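Local coordinates for D-hydantoinase (Ralstonia pickettii, PDB 1NFG), which probably hydrolyses the cyclic amide bond of D-hydantoin derivatives stereospecifically, and binds two zinc ions per subunit, at residues Q349-E353 / G354-L358. Sequence-based numbering, arbitrary orientation.
Sequences QGVNE and GRISL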
loop_
_atom_site.group_PDB
_atom_site.type_symbol
_atom_site.label_atom_id
_atom_site.label_comp_id
_atom_site.label_asym_id
_atom_site.label_seq_id
_atom_site.Cartn_x
_atom_site.Cartn_y
_atom_site.Cartn_z
ATOM N N GLN A 349 -27.550 -6.314 15.219
ATOM C CA GLN A 349 -26.803 -7.150 16.149
ATOM C C GLN A 349 -25.387 -6.602 16.300
ATOM O O GLN A 349 -24.711 -6.861 17.291
ATOM C CB GLN A 349 -26.761 -8.601 15.657
ATOM C CG GLN A 349 -28.135 -9.218 15.488
ATOM C CD GLN A 349 -29.002 -9.042 16.722
ATOM O OE1 GLN A 349 -28.736 -9.627 17.773
ATOM N NE2 GLN A 349 -30.045 -8.222 16.600
ATOM N N GLY A 350 -24.952 -5.833 15.310
ATOM C CA GLY A 350 -23.623 -5.261 15.357
ATOM C C GLY A 350 -23.506 -4.200 16.432
ATOM O O GLY A 350 -22.416 -3.958 16.959
ATOM N N VAL A 351 -24.618 -3.551 16.762
ATOM C CA VAL A 351 -24.564 -2.531 17.794
ATOM C C VAL A 351 -24.537 -3.268 19.127
ATOM O O VAL A 351 -23.939 -2.800 20.091
ATOM C CB VAL A 351 -25.775 -1.530 17.718
ATOM C CG1 VAL A 351 -26.423 -1.596 16.350
ATOM C CG2 VAL A 351 -26.770 -1.794 18.816
ATOM N N ASN A 352 -25.162 -4.438 19.166
ATOM C CA ASN A 352 -25.178 -5.239 20.383
ATOM C C ASN A 352 -23.771 -5.702 20.742
ATOM O O ASN A 352 -23.427 -5.813 21.913
ATOM C CB ASN A 352 -26.058 -6.476 20.206
ATOM C CG ASN A 352 -27.528 -6.183 20.385
ATOM O OD1 ASN A 352 -28.380 -7.031 20.090
ATOM N ND2 ASN A 352 -27.839 -4.988 20.878
ATOM N N GLU A 353 -22.954 -5.969 19.730
ATOM C CA GLU A 353 -21.611 -6.456 19.976
ATOM C C GLU A 353 -20.520 -5.413 19.865
ATOM O O GLU A 353 -19.351 -5.750 19.682
ATOM C CB GLU A 353 -21.330 -7.608 19.039
ATOM C CG GLU A 353 -22.369 -8.671 19.166
ATOM C CD GLU A 353 -22.180 -9.763 18.157
ATOM O OE1 GLU A 353 -22.165 -9.451 16.946
ATOM O OE2 GLU A 353 -22.047 -10.936 18.575
ATOM N N GLY A 354 -20.899 -4.146 19.978
ATOM C CA GLY A 354 -19.922 -3.077 19.910
ATOM C C GLY A 354 -19.223 -2.911 18.578
ATOM O O GLY A 354 -18.370 -2.035 18.432
ATOM N N ARG A 355 -19.574 -3.748 17.607
ATOM C CA ARG A 355 -18.984 -3.671 16.275
ATOM C C ARG A 355 -19.290 -2.304 15.667
ATOM O O ARG A 355 -18.438 -1.678 15.033
ATOM C CB ARG A 355 -19.571 -4.771 15.389
ATOM C CG ARG A 355 -18.919 -6.140 15.519
ATOM C CD ARG A 355 -17.736 -6.237 14.550
ATOM N NE ARG A 355 -17.153 -7.575 14.421
ATOM C CZ ARG A 355 -17.847 -8.711 14.452
ATOM N NH1 ARG A 355 -19.168 -8.694 14.621
ATOM N NH2 ARG A 355 -17.218 -9.870 14.292
ATOM N N ILE A 356 -20.514 -1.836 15.886
ATOM C CA ILE A 356 -20.961 -0.563 15.336
ATOM C C ILE A 356 -21.795 0.160 16.399
ATOM O O ILE A 356 -22.371 -0.486 17.278
ATOM C CB ILE A 356 -21.779 -0.831 14.015
ATOM C CG1 ILE A 356 -21.631 0.350 13.086
ATOM C CG2 ILE A 356 -23.249 -1.126 14.292
ATOM C CD1 ILE A 356 -20.238 0.451 12.520
ATOM N N SER A 357 -21.859 1.488 16.348
ATOM C CA SER A 357 -22.637 2.211 17.356
ATOM C C SER A 357 -24.135 2.241 17.045
ATOM O O SER A 357 -24.551 1.952 15.926
ATOM C CB SER A 357 -22.125 3.645 17.508
ATOM O OG SER A 357 -22.667 4.504 16.524
ATOM N N LEU A 358 -24.940 2.601 18.043
ATOM C CA LEU A 358 -26.391 2.674 17.883
ATOM C C LEU A 358 -26.737 3.728 16.844
ATOM O O LEU A 358 -27.632 3.560 16.015
ATOM C CB LEU A 358 -27.046 3.055 19.206
ATOM C CG LEU A 358 -28.566 3.231 19.183
ATOM C CD1 LEU A 358 -29.247 1.875 19.030
ATOM C CD2 LEU A 358 -29.008 3.899 20.471
HETATM O O HOH W 1 -22.248 -0.683 19.956
#
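V351 lays its CG1 methyl against I356 CG2 at 3.8 Å, the two side chains crossing at a slant where the chain doubles back at the end of helix 343-352. With I356 CG1 anti to the backbone N (chi1 -151°), CG2 lies between that N and the carbonyl carbon and rests on the helix backbone at G350 C and V351 N as well; the I356 side chain also touches L302, R303 and L364. V351 CG2 looks to L358 CD1, more loosely at 4.4 Å. The reversal is a helix-terminating turn: G354, at the positive phi that favours glycine, takes the left-handed conformation, and its N makes a weak 3.3 Å hydrogen bond to V351 O. I356 N hydrogen-bonds to G350 O at 3.0 Å, approaching from above the carbonyl plane. A water donates to both V351 O and I356 O, linking helix end and loop. E353 and R355 run side by side in a long salt bridge, OE1 to NH1 3.9 Å, with carboxylate and guanidinium planes 80° apart. The R355 guanidinium also makes a cation-pi contact with W299. S357, with OG bonded to Q360 N, is the N-cap of helix 358-372, which follows at once.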